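Local structure of aminoacyl-histidine dipeptidase (3MRU) at residues A[177-182]-A[426-431]; A[409-414]-A[449-454]. The protein probably hydrolyses dipeptides such as Xaa-His substrates, as a zinc-dependent metallopeptidase of the M20C family. One frame throughout, in Å; residues are numbered along the deposited sequence.

Contact 1: residues A[177-182]-A[426-431]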
loop_
_atom_site.group_PDB
_atom_site.type_symbol
_atom_site.label_atom_id
_atom_site.label_comp_id
_atom_site.label_asym_id
_atom_site.label_seq_id
_atom_site.Cartn_x
_atom_site.Cartn_y
_atom_site.Cartn_z
ATOM N N GLU A 177 1.673 -9.482 -15.358
ATOM C CA GLU A 177 1.986 -9.274 -16.775
ATOM C C GLU A 177 0.816 -8.505 -17.407
ATOM O O GLU A 177 -0.350 -8.929 -17.301
ATOM C CB GLU A 177 2.290 -10.615 -17.478
ATOM C CG GLU A 177 1.615 -10.837 -18.871
ATOM C CD GLU A 177 2.105 -9.899 -19.990
ATOM O OE1 GLU A 177 3.256 -9.417 -19.942
ATOM O OE2 GLU A 177 1.334 -9.652 -20.938
ATOM N N GLY A 178 1.132 -7.384 -18.058
ATOM C CA GLY A 178 0.112 -6.500 -18.622
ATOM C C GLY A 178 -0.560 -5.536 -17.653
ATOM O O GLY A 178 -1.684 -5.077 -17.891
ATOM N N GLU A 179 0.145 -5.239 -16.559
ATOM C CA GLU A 179 -0.304 -4.316 -15.522
ATOM C C GLU A 179 0.802 -3.379 -15.091
ATOM O O GLU A 179 1.632 -3.738 -14.274
ATOM C CB GLU A 179 -0.741 -5.129 -14.311
ATOM C CG GLU A 179 -2.114 -5.738 -14.455
ATOM C CD GLU A 179 -2.757 -6.043 -13.113
ATOM O OE1 GLU A 179 -2.359 -5.394 -12.105
ATOM O OE2 GLU A 179 -3.656 -6.926 -13.071
ATOM N N VAL A 180 0.802 -2.175 -15.624
ATOM C CA VAL A 180 1.805 -1.194 -15.245
ATOM C C VAL A 180 1.351 -0.140 -14.226
ATOM O O VAL A 180 0.154 0.052 -13.988
ATOM C CB VAL A 180 2.385 -0.494 -16.473
ATOM C CG1 VAL A 180 3.862 -0.742 -16.552
ATOM C CG2 VAL A 180 1.681 -0.967 -17.730
ATOM N N TYR A 181 2.339 0.523 -13.632
ATOM C CA TYR A 181 2.117 1.560 -12.637
ATOM C C TYR A 181 2.812 2.849 -13.032
ATOM O O TYR A 181 4.005 2.853 -13.337
ATOM C CB TYR A 181 2.581 1.103 -11.247
ATOM C CG TYR A 181 1.717 0.013 -10.663
ATOM C CD1 TYR A 181 2.282 -1.070 -10.001
ATOM C CD2 TYR A 181 0.333 0.050 -10.799
ATOM C CE1 TYR A 181 1.486 -2.087 -9.482
ATOM C CE2 TYR A 181 -0.465 -0.947 -10.285
ATOM C CZ TYR A 181 0.111 -2.015 -9.628
ATOM O OH TYR A 181 -0.692 -3.013 -9.116
ATOM N N MET A 182 2.058 3.942 -13.044
ATOM C CA MET A 182 2.633 5.240 -13.373
ATOM C C MET A 182 2.543 6.196 -12.193
ATOM O O MET A 182 3.031 7.339 -12.265
ATOM C CB MET A 182 1.985 5.848 -14.618
ATOM C CG MET A 182 0.476 5.983 -14.553
ATOM S SD MET A 182 -0.203 6.584 -16.113
ATOM C CE MET A 182 0.660 8.161 -16.327
ATOM N N LYS A 426 -3.148 -3.060 -25.615
ATOM C CA LYS A 426 -2.444 -2.256 -24.614
ATOM C C LYS A 426 -2.470 -2.823 -23.178
ATOM O O LYS A 426 -3.404 -3.544 -22.812
ATOM C CB LYS A 426 -2.975 -0.814 -24.670
ATOM C CG LYS A 426 -2.035 0.143 -25.413
ATOM C CD LYS A 426 -2.574 1.586 -25.484
ATOM C CE LYS A 426 -3.328 1.903 -26.794
ATOM N NZ LYS A 426 -4.751 1.399 -26.783
ATOM N N PRO A 427 -1.422 -2.522 -22.369
ATOM C CA PRO A 427 -1.408 -3.092 -21.029
ATOM C C PRO A 427 -2.489 -2.424 -20.218
ATOM O O PRO A 427 -3.056 -1.426 -20.666
ATOM C CB PRO A 427 0.009 -2.814 -20.535
ATOM C CG PRO A 427 0.470 -1.640 -21.321
ATOM C CD PRO A 427 -0.241 -1.668 -22.629
ATOM N N ASN A 428 -2.740 -2.917 -19.010
ATOM C CA ASN A 428 -3.711 -2.288 -18.124
ATOM C C ASN A 428 -2.950 -1.320 -17.218
ATOM O O ASN A 428 -2.711 -1.611 -16.046
ATOM C CB ASN A 428 -4.448 -3.342 -17.297
ATOM C CG ASN A 428 -5.178 -2.745 -16.109
ATOM O OD1 ASN A 428 -5.622 -3.463 -15.213
ATOM N ND2 ASN A 428 -5.308 -1.424 -16.097
ATOM N N ILE A 429 -2.566 -0.171 -17.771
ATOM C CA ILE A 429 -1.792 0.836 -17.023
ATOM C C ILE A 429 -2.635 1.339 -15.858
ATOM O O ILE A 429 -3.834 1.531 -16.018
ATOM C CB ILE A 429 -1.386 2.043 -17.898
ATOM C CG1 ILE A 429 -0.374 1.630 -18.957
ATOM C CG2 ILE A 429 -0.756 3.163 -17.067
ATOM C CD1 ILE A 429 -0.164 2.627 -20.088
ATOM N N MET A 430 -2.011 1.552 -14.694
ATOM C CA MET A 430 -2.751 1.876 -13.464
ATOM C C MET A 430 -2.138 2.925 -12.541
ATOM O O MET A 430 -1.019 3.399 -12.759
ATOM C CB MET A 430 -2.984 0.618 -12.651
ATOM C CG MET A 430 -4.104 -0.194 -13.169
ATOM S SD MET A 430 -4.574 -1.438 -11.978
ATOM C CE MET A 430 -5.968 -0.628 -11.171
ATOM N N VAL A 431 -2.910 3.291 -11.521
ATOM C CA VAL A 431 -2.450 4.117 -10.408
ATOM C C VAL A 431 -3.099 3.540 -9.159
ATOM O O VAL A 431 -4.319 3.562 -9.040
ATOM C CB VAL A 431 -2.851 5.603 -10.568
ATOM C CG1 VAL A 431 -2.538 6.378 -9.316
ATOM C CG2 VAL A 431 -2.104 6.222 -11.695
#
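Gly178, Val180 and Met182 meet Asn428 and Met430 through three main-chain hydrogen bonds, with one parallel beta bridge at Tyr181 and Met430 and the two chains heading 35° apart. Asn428 N gives its hydrogen to Gly178 O over 2.7 Å. Two residues on, Met430 N reaches Val180 O, also at 2.7 Å. Both donors stand above the plane of the carbonyl they use. The third bond, from Met182 N to Met430 O at 3.1 Å, comes in close to the line of the C=O bond. The first and third bonds are straight; the middle one is bent, with 130° at the hydrogen. Met430 thus donates to one residue and accepts from another on either side of Tyr181, the pattern of a parallel bridge, while Asn428 centres an inverse gamma turn.

The apolar contacts fall into two groups. On the face carrying Tyr181 and Met430, the two side chains run alongside each other in the same direction, and Met430 CB lies at the ring's edge near its plane, 3.8 Å from Tyr181 CE2. The Tyr181 side chain lies about 8 Å from that of Asp173, a zinc ligand. Away from that face, Val180 CG2 is received by Pro427 and Ile429, coming 3.5 Å from Ile429 CG1. Ile429 CG2, anti to its own nitrogen, meets Met182 SD at 3.6 Å, while Met182 CG touches Val431 CG2.

This pairing joins strand 430-432 to the beginning of strand 181-199. Helix 410-420 packs against it, Phe415 meeting Val180, Arg416 Ile429 and Tyr419 Pro427, and Val451 and Ser452 of strand 449-452 touch Val180 and Tyr181.

Contact 2: residues A[409-414]-A[449-454]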
loop_
_atom_site.group_PDB
_atom_site.type_symbol
_atom_site.label_atom_id
_atom_site.label_comp_id
_atom_site.label_asym_id
_atom_site.label_seq_id
_atom_site.Cartn_x
_atom_site.Cartn_y
_atom_site.Cartn_z
ATOM N N SER A 409 3.949 10.845 -20.288
ATOM C CA SER A 409 5.380 10.918 -20.064
ATOM C C SER A 409 6.002 10.062 -21.155
ATOM O O SER A 409 5.342 9.150 -21.700
ATOM C CB SER A 409 5.737 10.379 -18.675
ATOM O OG SER A 409 5.552 8.970 -18.605
ATOM N N GLU A 410 7.267 10.357 -21.463
ATOM C CA GLU A 410 8.057 9.594 -22.443
ATOM C C GLU A 410 7.926 8.071 -22.361
ATOM O O GLU A 410 7.557 7.396 -23.336
ATOM C CB GLU A 410 9.555 9.862 -22.209
ATOM C CG GLU A 410 10.003 11.327 -22.318
ATOM C CD GLU A 410 11.519 11.486 -22.147
ATOM O OE1 GLU A 410 12.063 11.089 -21.083
ATOM O OE2 GLU A 410 12.167 12.014 -23.080
ATOM N N ILE A 411 8.206 7.568 -21.154
ATOM C CA ILE A 411 8.384 6.144 -20.864
ATOM C C ILE A 411 7.034 5.430 -20.763
ATOM O O ILE A 411 6.874 4.324 -21.271
ATOM C CB ILE A 411 9.323 5.891 -19.630
ATOM C CG1 ILE A 411 10.152 4.598 -19.790
ATOM C CG2 ILE A 411 8.611 6.068 -18.284
ATOM C CD1 ILE A 411 9.345 3.294 -19.791
ATOM N N MET A 412 6.052 6.070 -20.148
ATOM C CA MET A 412 4.723 5.503 -20.145
ATOM C C MET A 412 4.239 5.316 -21.573
ATOM O O MET A 412 3.698 4.264 -21.908
ATOM C CB MET A 412 3.753 6.388 -19.361
ATOM C CG MET A 412 2.454 5.668 -18.954
ATOM S SD MET A 412 2.693 3.949 -18.372
ATOM C CE MET A 412 4.007 4.139 -17.158
ATOM N N ALA A 413 4.457 6.345 -22.396
ATOM C CA ALA A 413 4.008 6.360 -23.786
ATOM C C ALA A 413 4.655 5.225 -24.547
ATOM O O ALA A 413 3.977 4.424 -25.206
ATOM C CB ALA A 413 4.347 7.684 -24.438
ATOM N N ILE A 414 5.979 5.164 -24.430
ATOM C CA ILE A 414 6.769 4.113 -25.051
ATOM C C ILE A 414 6.250 2.756 -24.634
ATOM O O ILE A 414 5.718 2.018 -25.459
ATOM C CB ILE A 414 8.238 4.249 -24.704
ATOM C CG1 ILE A 414 8.792 5.470 -25.424
ATOM C CG2 ILE A 414 8.989 3.015 -25.121
ATOM C CD1 ILE A 414 8.760 5.481 -26.985
ATOM N N ASP A 449 10.862 10.253 -14.155
ATOM C CA ASP A 449 9.593 9.538 -14.273
ATOM C C ASP A 449 9.962 8.067 -14.282
ATOM O O ASP A 449 11.152 7.727 -14.311
ATOM C CB ASP A 449 8.911 9.860 -15.600
ATOM C CG ASP A 449 9.760 9.454 -16.800
ATOM O OD1 ASP A 449 11.022 9.493 -16.676
ATOM O OD2 ASP A 449 9.163 9.100 -17.864
ATOM N N MET A 450 8.953 7.198 -14.286
ATOM C CA MET A 450 9.202 5.782 -14.130
ATOM C C MET A 450 7.999 4.890 -14.348
ATOM O O MET A 450 6.888 5.356 -14.603
ATOM C CB MET A 450 9.802 5.511 -12.748
ATOM C CG MET A 450 9.102 6.177 -11.590
ATOM S SD MET A 450 10.136 6.189 -10.115
ATOM C CE MET A 450 11.384 7.391 -10.624
ATOM N N VAL A 451 8.262 3.589 -14.263
ATOM C CA VAL A 451 7.275 2.562 -14.517
ATOM C C VAL A 451 7.566 1.397 -13.606
ATOM O O VAL A 451 8.694 1.195 -13.185
ATOM C CB VAL A 451 7.305 2.027 -15.979
ATOM C CG1 VAL A 451 5.973 1.404 -16.331
ATOM C CG2 VAL A 451 7.585 3.112 -16.957
ATOM N N SER A 452 6.526 0.629 -13.332
ATOM C CA SER A 452 6.625 -0.555 -12.543
ATOM C C SER A 452 5.746 -1.633 -13.166
ATOM O O SER A 452 4.537 -1.485 -13.250
ATOM C CB SER A 452 6.201 -0.252 -11.104
ATOM O OG SER A 452 5.507 -1.351 -10.515
ATOM N N PHE A 453 6.379 -2.716 -13.595
ATOM C CA PHE A 453 5.699 -3.895 -14.131
ATOM C C PHE A 453 6.587 -5.119 -13.876
ATOM O O PHE A 453 7.818 -4.989 -13.742
ATOM C CB PHE A 453 5.755 -3.858 -15.647
ATOM C CG PHE A 453 7.155 -3.834 -16.174
ATOM C CD1 PHE A 453 7.995 -2.759 -15.894
ATOM C CD2 PHE A 453 7.652 -4.894 -16.905
ATOM C CE1 PHE A 453 9.311 -2.732 -16.358
ATOM C CE2 PHE A 453 8.959 -4.878 -17.374
ATOM C CZ PHE A 453 9.792 -3.799 -17.104
ATOM N N GLY A 454 5.973 -6.301 -13.840
ATOM C CA GLY A 454 6.716 -7.545 -13.709
ATOM C C GLY A 454 5.935 -8.789 -14.080
ATOM O O GLY A 454 4.815 -8.693 -14.547
#
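Asp449 meets the first turn of helix 410-420 with its carboxylate. Its CG stands between the backbone nitrogen and the carbonyl carbon (chi1 61°), and the CA-CB bond is directed at the helix. OD2 comes close to the methyl CG2 of Ile411 and lies 3.7 Å from Ser409 OG, near the helix start but without a hydrogen bond to it. The cap of that helix is supplied from within: Ser409 is the N-cap, and its OG accepts a weak bond from Met412 N at 3.3 Å. Across the contact the Glu410 carboxylate carries a like charge, its OE1 4.8 Å from Asp449 OD2; the helix start, and Lys73 in a long, weak ion pair with Glu410, would probably offset this.

The CB of Met450 points away from the helix, and its side chain touches Leu169 and Trp403; toward the helix it offers chiefly its carbonyl, Met450 O being 4.0 Å from the methyl CE of Met412. Strand 449-452 is an edge strand of a mixed six-stranded sheet, parallel to its neighbour 168-171, and helix 410-420 lies over one face of this edge. The two short axes approach to 7.8 Å and run 37° apart, a helix-on-sheet packing of the alpha/beta kind.

Val451 next points back at the helix, with its two methyls divided between partners. CG2 lies against CD1 and CG2 of Ile411. CG1, anti to the backbone nitrogen (chi1 -158°), faces Met412 CE at 3.5 Å; the methionine chain bends at chi2 and chi3 to carry that methyl across. Beyond Val451, the CB of Ser452 points away from the helix and its side chain touches Asn171, and the ring of Phe453 meets Phe415 edge-to-face, further along helix 410-420.

Overall arrangement
The two contacts illustrate how sheets can be joined through shared neighbours: their centres lie 9 Å apart, on the same side of the chain's centre, and they touch directly, as where Ile429 CD1 meets Met412 SD. Along the chain the segments alternate, 177-182, 409-414, 426-431, then 449-454, with helix 410-420 leading on to strand 430-432. Contact 1 belongs to the large mixed sheet containing strand 181-199, contact 2 to the edge of the six-stranded sheet. Helix 410-420 touches Val180, Pro427 and Ile429 of contact 1 and Val451 of contact 2. Tyr181 and Val451 lie about 8 and 11 Å, side chain to side chain, from the zinc ligand Asp173, so the seam between the two sheets runs beside the metal site.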